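Local coordinates for chitin-binding domain 3 protein (Micromonospora aurantiaca ATCC 27029, PDB 5OPF), which probably cleaves polysaccharides such as cellulose or chitin oxidatively, as a copper-dependent lytic polysaccharide monooxygenase, at residues 25-28 against 34-37; 13-18 against 46-51; 89-94 against 167-172; 36-39 against 44-47; 146-151 against 174-179. All blocks are in the same frame, centred on the assembly; numbering follows the deposited sequence.

Contact 1: 25-28 against 34-37; sequences PAMA and CWQA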
# COMPACT_ATOMS: atom_id res chain seq x y z
N PRO A 25 -3.56 4.20 -24.70
CA PRO A 25 -2.16 4.60 -24.94
C PRO A 25 -1.79 5.92 -24.28
O PRO A 25 -0.61 6.15 -24.03
CB PRO A 25 -2.07 4.68 -26.47
CG PRO A 25 -3.20 3.84 -26.97
CD PRO A 25 -4.29 3.98 -25.96
N ALA A 26 -2.78 6.78 -24.00
CA ALA A 26 -2.51 8.03 -23.31
C ALA A 26 -1.86 7.82 -21.95
O ALA A 26 -1.19 8.72 -21.44
CB ALA A 26 -3.82 8.81 -23.13
N MET A 27 -2.05 6.64 -21.35
CA MET A 27 -1.49 6.38 -20.03
C MET A 27 0.02 6.53 -20.02
O MET A 27 0.60 6.91 -19.00
CB MET A 27 -1.88 4.97 -19.59
CG MET A 27 -1.70 4.75 -18.10
SD MET A 27 -1.79 3.02 -17.56
CE MET A 27 -3.27 2.44 -18.39
N ALA A 28 0.68 6.20 -21.13
CA ALA A 28 2.14 6.25 -21.16
C ALA A 28 2.66 7.64 -20.82
O ALA A 28 3.72 7.77 -20.20
CB ALA A 28 2.65 5.80 -22.53
N CYS A 34 1.78 3.97 -13.66
CA CYS A 34 0.75 2.96 -13.91
C CYS A 34 0.95 2.26 -15.26
O CYS A 34 0.68 1.06 -15.38
CB CYS A 34 -0.67 3.50 -13.77
SG CYS A 34 -1.17 3.91 -12.08
N TRP A 35 1.42 2.99 -16.27
CA TRP A 35 1.65 2.36 -17.57
C TRP A 35 2.68 1.24 -17.46
O TRP A 35 2.45 0.12 -17.95
CB TRP A 35 2.08 3.40 -18.60
CG TRP A 35 2.30 2.85 -20.00
CD1 TRP A 35 3.49 2.78 -20.66
CD2 TRP A 35 1.31 2.35 -20.92
NE1 TRP A 35 3.31 2.26 -21.92
CE2 TRP A 35 1.98 1.98 -22.10
CE3 TRP A 35 -0.08 2.16 -20.85
CZ2 TRP A 35 1.31 1.44 -23.21
CZ3 TRP A 35 -0.74 1.62 -21.95
CH2 TRP A 35 -0.04 1.26 -23.11
N GLN A 36 3.84 1.50 -16.84
CA GLN A 36 4.84 0.45 -16.75
C GLN A 36 4.33 -0.72 -15.91
O GLN A 36 4.68 -1.88 -16.18
CB GLN A 36 6.20 0.98 -16.25
CG GLN A 36 6.22 1.63 -14.88
CD GLN A 36 6.48 0.68 -13.71
OE1 GLN A 36 7.39 -0.15 -13.76
NE2 GLN A 36 5.70 0.83 -12.65
N ALA A 37 3.48 -0.45 -14.93
CA ALA A 37 2.91 -1.53 -14.13
C ALA A 37 1.94 -2.37 -14.96
O ALA A 37 2.03 -3.60 -14.98
CB ALA A 37 2.23 -0.97 -12.88
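Ala28 and Trp35 bring the start of helix 27-30 and helix 32-40 closest, their CA atoms 5.3 Å apart, and no backbone hydrogen bond joins 25-28 to 34-37, which leaves the side chains to make the contact. The indole of Trp35 does most of the work. Its CG stands anti to the backbone N (chi1 -178°), which swings the ring out toward the first segment and lays one face against Ala28. There the methyl CB of Ala28 sits 3.6 Å from the centroid of the five-membered ring of Trp35, only 11° off the ring normal, a CH-pi contact that suits alanine, whose small methyl lets its backbone lie close over the ring, Ala28 CA 3.6 Å from Trp35 CG. Met27 approaches the same indole differently. Its CB meets Trp35 CE3 at 3.6 Å, coming in obliquely, whereas the sulfur reaches the rim. Met27 SD lies in the plane of the ring, 5.2 Å from the centroid of the Trp35 six-membered ring, an edge-on Met-aromatic contact. The sulfur also rests against the backbone where Cys34 joins Trp35, Met27 SD lying 3.5 Å from Trp35 N, while Pro25 brushes the far end of the indole with its CA. Were Trp35 a serine, the Ala28 methyl and the Met27 thioether would be likely to lose their flat partner, with a gap opening between the two helices. Met27 and Cys34 both also rest on Trp18 of helix 10-18, and Cys34 is joined to that helix by its disulfide to Cys14. Helices 27-30 and 32-40 are thus packed together and held against helix 10-18.

Contact 2: 13-18 against 46-51; sequences SCWQRW and WNWNGL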
# COMPACT_ATOMS: atom_id res chain seq x y z
N SER A 13 -4.80 2.24 -6.66
CA SER A 13 -4.89 3.49 -7.42
C SER A 13 -4.83 3.23 -8.92
O SER A 13 -5.63 3.77 -9.68
CB SER A 13 -3.76 4.42 -6.96
OG SER A 13 -3.82 5.65 -7.64
N CYS A 14 -3.87 2.42 -9.37
CA CYS A 14 -3.79 2.11 -10.80
C CYS A 14 -5.03 1.36 -11.27
O CYS A 14 -5.50 1.57 -12.40
CB CYS A 14 -2.53 1.31 -11.13
SG CYS A 14 -0.95 2.18 -11.01
N TRP A 15 -5.58 0.48 -10.42
CA TRP A 15 -6.79 -0.26 -10.77
C TRP A 15 -8.00 0.65 -10.83
O TRP A 15 -8.78 0.62 -11.78
CB TRP A 15 -7.01 -1.40 -9.77
CG TRP A 15 -8.31 -2.12 -9.98
CD1 TRP A 15 -8.57 -3.07 -10.92
CD2 TRP A 15 -9.51 -1.94 -9.24
NE1 TRP A 15 -9.88 -3.49 -10.81
CE2 TRP A 15 -10.48 -2.80 -9.78
CE3 TRP A 15 -9.86 -1.12 -8.16
CZ2 TRP A 15 -11.77 -2.89 -9.28
CZ3 TRP A 15 -11.15 -1.19 -7.67
CH2 TRP A 15 -12.09 -2.07 -8.23
N GLN A 16 -8.19 1.47 -9.80
CA GLN A 16 -9.35 2.35 -9.75
C GLN A 16 -9.33 3.33 -10.91
O GLN A 16 -10.36 3.56 -11.57
CB GLN A 16 -9.31 3.09 -8.42
CG GLN A 16 -10.58 3.73 -7.93
CD GLN A 16 -10.45 4.17 -6.47
OE1 GLN A 16 -9.36 4.56 -6.03
NE2 GLN A 16 -11.53 4.07 -5.72
N ARG A 17 -8.18 3.95 -11.17
CA ARG A 17 -8.15 5.04 -12.14
C ARG A 17 -8.08 4.56 -13.58
O ARG A 17 -8.60 5.24 -14.46
CB ARG A 17 -7.02 6.01 -11.83
CG ARG A 17 -7.29 6.79 -10.54
CD ARG A 17 -6.19 7.78 -10.13
NE ARG A 17 -4.92 7.11 -9.88
CZ ARG A 17 -3.90 7.07 -10.73
NH1 ARG A 17 -3.94 7.70 -11.89
NH2 ARG A 17 -2.81 6.41 -10.40
N TRP A 18 -7.47 3.41 -13.84
CA TRP A 18 -7.26 2.94 -15.20
C TRP A 18 -7.90 1.59 -15.52
O TRP A 18 -7.87 1.18 -16.68
CB TRP A 18 -5.76 2.84 -15.53
CG TRP A 18 -5.04 4.14 -15.50
CD1 TRP A 18 -4.28 4.62 -14.49
CD2 TRP A 18 -5.01 5.14 -16.53
NE1 TRP A 18 -3.77 5.85 -14.81
CE2 TRP A 18 -4.21 6.20 -16.06
CE3 TRP A 18 -5.58 5.24 -17.81
CZ2 TRP A 18 -3.96 7.34 -16.82
CZ3 TRP A 18 -5.33 6.37 -18.56
CH2 TRP A 18 -4.53 7.41 -18.06
N TRP A 46 -5.46 -6.28 -11.33
CA TRP A 46 -6.68 -7.07 -11.21
C TRP A 46 -6.74 -7.74 -9.85
O TRP A 46 -7.82 -7.86 -9.26
CB TRP A 46 -6.80 -8.12 -12.32
CG TRP A 46 -6.80 -7.57 -13.71
CD1 TRP A 46 -6.03 -8.00 -14.75
CD2 TRP A 46 -7.60 -6.49 -14.23
NE1 TRP A 46 -6.30 -7.27 -15.88
CE2 TRP A 46 -7.26 -6.34 -15.59
CE3 TRP A 46 -8.58 -5.65 -13.68
CZ2 TRP A 46 -7.85 -5.38 -16.41
CZ3 TRP A 46 -9.16 -4.69 -14.50
CH2 TRP A 46 -8.79 -4.56 -15.85
N ASN A 47 -5.59 -8.20 -9.35
CA ASN A 47 -5.47 -8.81 -8.02
C ASN A 47 -4.93 -7.82 -7.00
O ASN A 47 -4.08 -8.15 -6.16
CB ASN A 47 -4.60 -10.07 -8.10
CG ASN A 47 -5.18 -11.08 -9.05
OD1 ASN A 47 -4.77 -11.18 -10.21
ND2 ASN A 47 -6.20 -11.80 -8.60
N TRP A 48 -5.45 -6.59 -7.05
CA TRP A 48 -5.08 -5.56 -6.08
C TRP A 48 -5.32 -6.01 -4.64
O TRP A 48 -4.67 -5.48 -3.72
CB TRP A 48 -5.85 -4.25 -6.35
CG TRP A 48 -7.36 -4.36 -6.25
CD1 TRP A 48 -8.24 -4.56 -7.28
CD2 TRP A 48 -8.15 -4.34 -5.05
NE1 TRP A 48 -9.53 -4.64 -6.80
CE2 TRP A 48 -9.50 -4.51 -5.44
CE3 TRP A 48 -7.87 -4.17 -3.70
CZ2 TRP A 48 -10.55 -4.51 -4.52
CZ3 TRP A 48 -8.91 -4.18 -2.78
CH2 TRP A 48 -10.23 -4.35 -3.20
N ASN A 49 -6.21 -6.97 -4.42
CA ASN A 49 -6.59 -7.42 -3.09
C ASN A 49 -5.67 -8.50 -2.53
O ASN A 49 -5.91 -8.96 -1.40
CB ASN A 49 -8.05 -7.93 -3.11
CG ASN A 49 -8.21 -9.24 -3.86
OD1 ASN A 49 -7.26 -9.79 -4.40
ND2 ASN A 49 -9.43 -9.76 -3.86
N GLY A 50 -4.63 -8.90 -3.26
CA GLY A 50 -3.87 -10.08 -2.92
C GLY A 50 -2.38 -9.88 -2.70
O GLY A 50 -1.59 -10.80 -2.92
N LEU A 51 -1.99 -8.69 -2.24
CA LEU A 51 -0.56 -8.36 -2.09
C LEU A 51 -0.07 -8.82 -0.71
O LEU A 51 0.18 -8.02 0.21
CB LEU A 51 -0.32 -6.88 -2.35
CG LEU A 51 1.05 -6.54 -2.95
CD1 LEU A 51 1.07 -5.07 -3.34
CD2 LEU A 51 2.21 -6.88 -2.02
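With CG anti to the backbone N (chi1 174°), the Trp15 indole projects from helix 10-18 toward Trp48, whose own CG is tucked between its backbone N and carbonyl carbon (chi1 62°). The two rings overlap obliquely, planes at 37°, each with an atom of the other over a face. Trp48 leads with the NE1-CD1 side of its pyrrole: NE1 hangs 3.5 Å above the plane of the Trp15 ring, over its centre, while Trp48 CD1 lies 3.5 Å from Trp15 CD2. Trp46 meets the same indole at its edge. Trp46 CE3 approaches Trp15 CD1 to 3.8 Å, rim to rim with planes nearly perpendicular. Together the three tryptophans form an aromatic cluster, extended by Tyr12, which meets both Trp15 and Trp48. Broad, rigid indoles suit this place because one ring can offer a face to one partner and an edge to another. A serine in place of Trp15 would probably take away the surface on which Trp48 rests and leave both Trp48 and Trp46 freer to turn. The segment 46-51 leaves helix 43-46 at Asn47 and folds into a type I beta turn, closed by Gly50 N to Asn47 O at 3.0 Å. Within the helix, Arg17 grips Ser13 OG side-on with NE and NH2, its guanidinium plane containing the acceptor, and its NH1 forms a salt bridge to Asp31. The Trp48 side chain lies about 10 Å from the bound copper, and the adjacent Asn49 touches the copper ligand His1.

Contact 3: 89-94 against 167-172; sequences WKTVPV and TGRHVV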
# COMPACT_ATOMS: atom_id res chain seq x y z
N TRP A 89 4.80 8.45 -9.25
CA TRP A 89 3.51 7.83 -8.95
C TRP A 89 2.50 8.89 -8.55
O TRP A 89 2.83 9.86 -7.86
CB TRP A 89 3.68 6.85 -7.77
CG TRP A 89 4.51 5.65 -8.09
CD1 TRP A 89 5.88 5.52 -7.95
CD2 TRP A 89 4.04 4.40 -8.61
NE1 TRP A 89 6.27 4.27 -8.36
CE2 TRP A 89 5.17 3.57 -8.77
CE3 TRP A 89 2.78 3.91 -8.97
CZ2 TRP A 89 5.08 2.27 -9.27
CZ3 TRP A 89 2.69 2.62 -9.46
CH2 TRP A 89 3.83 1.82 -9.61
N LYS A 90 1.26 8.73 -8.99
CA LYS A 90 0.23 9.70 -8.65
C LYS A 90 -0.06 9.71 -7.15
O LYS A 90 -0.30 8.66 -6.54
CB LYS A 90 -1.06 9.42 -9.42
CG LYS A 90 -0.91 9.50 -10.93
CD LYS A 90 -0.33 10.82 -11.42
CE LYS A 90 -0.22 10.81 -12.94
NZ LYS A 90 0.48 12.02 -13.46
N THR A 91 -0.07 10.91 -6.57
CA THR A 91 -0.36 11.12 -5.16
C THR A 91 -1.81 11.53 -4.95
O THR A 91 -2.49 12.00 -5.87
CB THR A 91 0.54 12.22 -4.58
OG1 THR A 91 0.33 13.43 -5.31
CG2 THR A 91 2.01 11.84 -4.66
N VAL A 92 -2.27 11.41 -3.71
CA VAL A 92 -3.48 12.10 -3.25
C VAL A 92 -3.09 13.03 -2.10
O VAL A 92 -2.11 12.75 -1.38
CB VAL A 92 -4.59 11.14 -2.83
CG1 VAL A 92 -5.04 10.28 -4.02
CG2 VAL A 92 -4.17 10.26 -1.66
N PRO A 93 -3.84 14.10 -1.88
CA PRO A 93 -3.50 15.04 -0.81
C PRO A 93 -3.94 14.55 0.56
O PRO A 93 -5.04 14.04 0.73
CB PRO A 93 -4.28 16.30 -1.20
CG PRO A 93 -5.39 15.82 -2.03
CD PRO A 93 -4.92 14.60 -2.75
N VAL A 94 -3.05 14.74 1.54
CA VAL A 94 -3.34 14.41 2.93
C VAL A 94 -2.80 15.53 3.82
O VAL A 94 -2.03 16.38 3.38
CB VAL A 94 -2.74 13.05 3.35
CG1 VAL A 94 -3.29 11.92 2.48
CG2 VAL A 94 -1.20 13.09 3.31
N THR A 167 6.06 17.66 4.56
CA THR A 167 5.51 18.49 3.49
C THR A 167 5.83 17.82 2.17
O THR A 167 6.85 17.14 2.02
CB THR A 167 6.05 19.94 3.51
OG1 THR A 167 7.47 19.92 3.30
CG2 THR A 167 5.70 20.62 4.82
N GLY A 168 4.94 18.00 1.20
CA GLY A 168 5.18 17.48 -0.13
C GLY A 168 5.02 15.97 -0.24
O GLY A 168 4.38 15.30 0.59
N ARG A 169 5.61 15.43 -1.31
CA ARG A 169 5.45 14.04 -1.70
C ARG A 169 6.10 13.09 -0.70
O ARG A 169 7.27 13.26 -0.33
CB ARG A 169 6.08 13.83 -3.07
CG ARG A 169 6.14 12.38 -3.53
CD ARG A 169 6.80 12.23 -4.89
NE ARG A 169 5.97 12.63 -6.02
CZ ARG A 169 5.11 11.81 -6.63
NH1 ARG A 169 4.94 10.58 -6.19
NH2 ARG A 169 4.43 12.22 -7.69
N HIS A 170 5.35 12.05 -0.33
CA HIS A 170 5.77 11.03 0.63
C HIS A 170 5.15 9.69 0.25
O HIS A 170 4.34 9.59 -0.67
CB HIS A 170 5.41 11.47 2.06
CG HIS A 170 6.42 12.40 2.62
ND1 HIS A 170 7.65 11.94 3.04
CD2 HIS A 170 6.43 13.74 2.77
CE1 HIS A 170 8.37 12.97 3.44
NE2 HIS A 170 7.66 14.08 3.28
N VAL A 171 5.56 8.64 0.97
CA VAL A 171 4.97 7.31 0.83
C VAL A 171 4.51 6.84 2.21
O VAL A 171 5.25 6.95 3.20
CB VAL A 171 5.97 6.31 0.21
CG1 VAL A 171 5.32 4.95 0.02
CG2 VAL A 171 6.49 6.82 -1.13
N VAL A 172 3.29 6.33 2.26
CA VAL A 172 2.74 5.61 3.40
C VAL A 172 2.97 4.12 3.15
O VAL A 172 2.75 3.62 2.04
CB VAL A 172 1.24 5.90 3.56
CG1 VAL A 172 0.70 5.26 4.83
CG2 VAL A 172 0.96 7.40 3.56
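Arg169 reaches across to the carbonyl oxygen of Trp89 and holds it end-on with both terminal nitrogens. NH1 of Arg169 lies 2.8 Å from Trp89 O, in the carbonyl plane and on a lone pair. NH2 of Arg169 makes the second bond to Trp89 O at 2.9 Å from a position tilted 30° from that plane. Since one oxygen sits in the fork of the guanidinium, neither bond can be straight, and the N-H...O angle at NH1 is 145°. A long, forked donor suits a backbone acceptor that lies several ångströms from the strand. The aliphatic chain runs extended before bending at chi3 (-76°), which turns the flat group so that the methyl of Thr91 covers one face, CG2 lying 3.5 Å from Arg169 NH1. Other polar groups find partners outside the two segments: Trp89 NE1 bonds Thr85 O, Lys90 NZ bonds Gln30 O, and His170 uses both ring nitrogens, with Thr118 and Gln120. Backbone hydrogen bonds pair Val92 and Val94 with Asp192, and His170 with Val191. The Trp89 indole packs on helices 10-18 and 32-40 and on Asp190 of strand 183-192, and the Arg169 fork ties this loop to strand 169-178, where the helical region borders the mixed sheet.

Contact 4: 36-39 against 44-47; sequences QAWQ and AMWN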
# COMPACT_ATOMS: atom_id res chain seq x y z
N GLN A 36 3.84 1.50 -16.84
CA GLN A 36 4.84 0.45 -16.75
C GLN A 36 4.33 -0.72 -15.91
O GLN A 36 4.68 -1.88 -16.18
CB GLN A 36 6.20 0.98 -16.25
CG GLN A 36 6.22 1.63 -14.88
CD GLN A 36 6.48 0.68 -13.71
OE1 GLN A 36 7.39 -0.15 -13.76
NE2 GLN A 36 5.70 0.83 -12.65
N ALA A 37 3.48 -0.45 -14.93
CA ALA A 37 2.91 -1.53 -14.13
C ALA A 37 1.94 -2.37 -14.96
O ALA A 37 2.03 -3.60 -14.98
CB ALA A 37 2.23 -0.97 -12.88
N TRP A 38 0.99 -1.72 -15.64
CA TRP A 38 0.02 -2.47 -16.45
C TRP A 38 0.72 -3.26 -17.54
O TRP A 38 0.31 -4.38 -17.87
CB TRP A 38 -0.99 -1.51 -17.06
CG TRP A 38 -2.14 -1.11 -16.14
CD1 TRP A 38 -2.34 0.11 -15.53
CD2 TRP A 38 -3.27 -1.91 -15.77
NE1 TRP A 38 -3.50 0.09 -14.81
CE2 TRP A 38 -4.10 -1.13 -14.95
CE3 TRP A 38 -3.66 -3.21 -16.07
CZ2 TRP A 38 -5.30 -1.62 -14.43
CZ3 TRP A 38 -4.84 -3.69 -15.54
CH2 TRP A 38 -5.64 -2.90 -14.74
N GLN A 39 1.77 -2.69 -18.13
CA GLN A 39 2.48 -3.39 -19.20
C GLN A 39 3.24 -4.60 -18.67
O GLN A 39 3.33 -5.63 -19.35
CB GLN A 39 3.41 -2.42 -19.93
CG GLN A 39 2.69 -1.30 -20.69
CD GLN A 39 2.03 -1.77 -21.97
OE1 GLN A 39 0.82 -2.01 -22.03
NE2 GLN A 39 2.83 -1.90 -23.02
N ALA A 44 -1.14 -7.43 -11.25
CA ALA A 44 -0.84 -6.62 -10.06
C ALA A 44 -2.00 -5.71 -9.72
O ALA A 44 -2.19 -5.34 -8.55
CB ALA A 44 0.41 -5.78 -10.30
N MET A 45 -2.79 -5.32 -10.73
CA MET A 45 -3.96 -4.48 -10.55
C MET A 45 -5.25 -5.30 -10.45
O MET A 45 -6.07 -5.05 -9.56
CB MET A 45 -4.06 -3.44 -11.68
CG MET A 45 -3.26 -2.16 -11.42
SD MET A 45 -1.48 -2.37 -11.22
CE MET A 45 -1.05 -2.98 -12.86
N TRP A 46 -5.46 -6.28 -11.33
CA TRP A 46 -6.68 -7.07 -11.21
C TRP A 46 -6.74 -7.74 -9.85
O TRP A 46 -7.82 -7.86 -9.26
CB TRP A 46 -6.80 -8.12 -12.32
CG TRP A 46 -6.80 -7.57 -13.71
CD1 TRP A 46 -6.03 -8.00 -14.75
CD2 TRP A 46 -7.60 -6.49 -14.23
NE1 TRP A 46 -6.30 -7.27 -15.88
CE2 TRP A 46 -7.26 -6.34 -15.59
CE3 TRP A 46 -8.58 -5.65 -13.68
CZ2 TRP A 46 -7.85 -5.38 -16.41
CZ3 TRP A 46 -9.16 -4.69 -14.50
CH2 TRP A 46 -8.79 -4.56 -15.85
N ASN A 47 -5.59 -8.20 -9.35
CA ASN A 47 -5.47 -8.81 -8.02
C ASN A 47 -4.93 -7.82 -7.00
O ASN A 47 -4.08 -8.15 -6.16
CB ASN A 47 -4.60 -10.07 -8.10
CG ASN A 47 -5.18 -11.08 -9.05
OD1 ASN A 47 -4.77 -11.18 -10.21
ND2 ASN A 47 -6.20 -11.80 -8.60
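Trp38 presents two different surfaces to the second helix, a face to Met45 and an edge to Trp46. Against Trp46 it forms a T-shaped pair: the outer rim of the Trp38 benzo ring, CZ3 and CH2, points into the face of the other indole, the planes being inclined at 70°. The six-membered ring centroids of Trp38 and Trp46 are 4.9 Å apart, and Trp38 CZ3 comes within 3.6 Å of Trp46 CZ2. Over the Trp38 face, Met45 makes a CH-pi contact through its CB, which lies 3.7 Å from the centroid of the six-membered ring of Trp38. The thioether then curls back across the indole, because the Met45 chain bends at chi2 (61°) and again at chi3. Met45 SD consequently stands almost on the normal of the Trp38 five-membered ring, though at 4.8 Å from its centroid, a Met-aromatic contact at a distance. The terminal methyl completes the curl, Met45 CE lying 3.8 Å from Ala37 CB. Methionine suits this place because its unbranched chain can fold against a flat surface, and the small alanine lets the methyl approach the helix backbone. Ala37, Trp38 and Met45 are all buried, whereas Trp46 is exposed. Phe22 meets both indoles, edge-to-face with Trp46. Trp38 NE1 has a weak hydrogen bond to Cys14 O, and Met45 touches Cys14 and Trp15, bringing helix 10-18 into the same core. Consecutive helices 32-40 and 43-46 thus belong to the helical insertion between strand 2-6 and the later strands of the beta sandwich, as in related LPMOs.

Contact 5: 146-151 against 174-179; sequences SQWTRE and TIWQAS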
# COMPACT_ATOMS: atom_id res chain seq x y z
N SER A 146 -15.51 -8.64 13.61
CA SER A 146 -16.79 -8.21 14.17
C SER A 146 -16.77 -6.74 14.54
O SER A 146 -17.84 -6.14 14.68
CB SER A 146 -17.11 -9.03 15.41
OG SER A 146 -16.10 -8.86 16.38
N GLN A 147 -15.58 -6.14 14.69
CA GLN A 147 -15.41 -4.76 15.11
C GLN A 147 -15.10 -3.80 13.97
O GLN A 147 -15.03 -2.59 14.19
CB GLN A 147 -14.29 -4.67 16.14
CG GLN A 147 -14.44 -5.71 17.27
CD GLN A 147 -15.82 -5.68 17.92
OE1 GLN A 147 -16.56 -6.67 17.91
NE2 GLN A 147 -16.18 -4.53 18.48
N TRP A 148 -14.91 -4.31 12.76
CA TRP A 148 -14.75 -3.47 11.59
C TRP A 148 -16.12 -2.98 11.12
O TRP A 148 -17.17 -3.59 11.39
CB TRP A 148 -14.08 -4.26 10.47
CG TRP A 148 -12.65 -4.68 10.70
CD1 TRP A 148 -12.11 -5.27 11.82
CD2 TRP A 148 -11.59 -4.61 9.75
NE1 TRP A 148 -10.78 -5.55 11.61
CE2 TRP A 148 -10.44 -5.16 10.34
CE3 TRP A 148 -11.51 -4.14 8.43
CZ2 TRP A 148 -9.22 -5.24 9.67
CZ3 TRP A 148 -10.31 -4.21 7.76
CH2 TRP A 148 -9.18 -4.76 8.38
N THR A 149 -16.10 -1.89 10.37
CA THR A 149 -17.31 -1.25 9.90
C THR A 149 -17.87 -2.00 8.69
O THR A 149 -17.13 -2.36 7.77
CB THR A 149 -16.96 0.19 9.53
OG1 THR A 149 -16.42 0.83 10.69
CG2 THR A 149 -18.17 0.96 9.01
N ARG A 150 -19.17 -2.25 8.70
CA ARG A 150 -19.80 -2.96 7.60
C ARG A 150 -19.74 -2.14 6.32
O ARG A 150 -20.01 -0.94 6.31
CB ARG A 150 -21.26 -3.25 7.97
CG ARG A 150 -22.10 -3.85 6.85
CD ARG A 150 -23.53 -4.08 7.31
NE ARG A 150 -24.50 -4.02 6.22
CZ ARG A 150 -25.81 -4.08 6.39
NH1 ARG A 150 -26.33 -4.20 7.60
NH2 ARG A 150 -26.63 -4.02 5.34
N GLU A 151 -19.39 -2.81 5.22
CA GLU A 151 -19.42 -2.22 3.89
C GLU A 151 -20.21 -3.14 2.97
O GLU A 151 -20.60 -4.24 3.34
CB GLU A 151 -18.01 -2.05 3.32
CG GLU A 151 -17.08 -1.17 4.14
CD GLU A 151 -17.33 0.32 3.94
OE1 GLU A 151 -18.24 0.69 3.16
OE2 GLU A 151 -16.61 1.14 4.56
N THR A 174 1.76 0.54 4.80
CA THR A 174 0.83 -0.08 5.72
C THR A 174 1.04 -1.59 5.69
O THR A 174 1.04 -2.20 4.61
CB THR A 174 -0.62 0.30 5.36
OG1 THR A 174 -0.79 1.72 5.43
CG2 THR A 174 -1.61 -0.34 6.33
N ILE A 175 1.19 -2.18 6.87
CA ILE A 175 1.36 -3.63 7.03
C ILE A 175 0.14 -4.15 7.78
O ILE A 175 -0.13 -3.73 8.91
CB ILE A 175 2.64 -3.97 7.81
CG1 ILE A 175 3.87 -3.38 7.12
CG2 ILE A 175 2.76 -5.52 7.97
CD1 ILE A 175 5.19 -3.66 7.84
N TRP A 176 -0.59 -5.07 7.16
CA TRP A 176 -1.72 -5.75 7.78
C TRP A 176 -1.33 -7.20 8.07
O TRP A 176 -1.05 -7.96 7.14
CB TRP A 176 -2.90 -5.75 6.82
CG TRP A 176 -4.13 -6.55 7.22
CD1 TRP A 176 -4.60 -6.83 8.48
CD2 TRP A 176 -5.09 -7.10 6.31
NE1 TRP A 176 -5.79 -7.53 8.40
CE2 TRP A 176 -6.10 -7.71 7.07
CE3 TRP A 176 -5.17 -7.16 4.92
CZ2 TRP A 176 -7.20 -8.33 6.49
CZ3 TRP A 176 -6.24 -7.78 4.34
CH2 TRP A 176 -7.25 -8.35 5.12
N GLN A 177 -1.33 -7.58 9.34
CA GLN A 177 -1.19 -8.98 9.73
C GLN A 177 -2.60 -9.50 9.95
O GLN A 177 -3.27 -9.10 10.91
CB GLN A 177 -0.35 -9.10 11.00
CG GLN A 177 -0.15 -10.53 11.49
CD GLN A 177 0.76 -11.35 10.59
OE1 GLN A 177 1.69 -10.83 10.01
NE2 GLN A 177 0.51 -12.64 10.52
N ALA A 178 -3.08 -10.36 9.06
CA ALA A 178 -4.43 -10.88 9.14
C ALA A 178 -4.51 -11.95 10.23
O ALA A 178 -3.50 -12.53 10.64
CB ALA A 178 -4.85 -11.46 7.79
N SER A 179 -5.73 -12.19 10.73
CA SER A 179 -5.90 -13.05 11.92
C SER A 179 -6.25 -14.51 11.62
O SER A 179 -6.21 -15.33 12.55
CB SER A 179 -6.96 -12.47 12.86
OG SER A 179 -6.54 -11.22 13.37
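Aromatic packing between Trp148 and Trp176 carries this contact, and it is a light one. The benzo corner of Trp148 reaches the indole of Trp176 obliquely, with CZ2 of Trp148 lying 4.3 Å from NE1 of Trp176. The planes are inclined at 49°, and the centroids of the Trp148 six-membered and Trp176 five-membered rings are 6.0 Å apart. Trp148 CH2 lies 4.1 Å above one face of the Trp176 ring, toward its rim, and Ala178 CB lies above the opposite face. With CG anti to its backbone N (chi1 173°), Trp176 extends toward the other segment, and a wide indole suits a gap between backbones nearly 13 Å apart at the CA atoms of Trp148 and Ala178. Polar groups are met separately. The pyrrole nitrogens of the two buried tryptophans do not bond each other: Trp148 NE1 gives its hydrogen bond to Thr143 O and Trp176 NE1 to Gly109 O. In the 3-10 turn, Ser146 OG donates to Gln147 OE1 at 2.7 Å, on a lone pair. Metal surroundings form the third theme, since Trp176 lies about 5 Å from the bound copper and stacks on the copper ligand Tyr185. Trp148, beside edge strand 149-151 of the four-stranded sheet, also packs on strands 97-104 and 154-162, whereas Trp176 belongs to strand 169-178 of the mixed sheet, so the pair joins the two sheets of the beta sandwich near the copper.

From the N terminus, contact 2 opens first, on helix 10-18, and its closure at 46-51 encloses most of the helical region before strand 52-54. Contact 1 is nested within that loop and closes at 34-37, where contact 4 begins, and contact 4 ends on the same residues, 46-47, as contact 2. The disulfide Cys14-Cys34 links contacts 1 and 2 directly. Contact 3 follows at 89-94 and contact 5 at 146-151; they cross, since 167-172 and then 174-179 close them along strand 169-178. Trp89 touches both Cys14 and Gln36, carrying the helices onto the sheet, while contact 5 lies at the copper end, about 17 Å from contact 1 between nearest atoms.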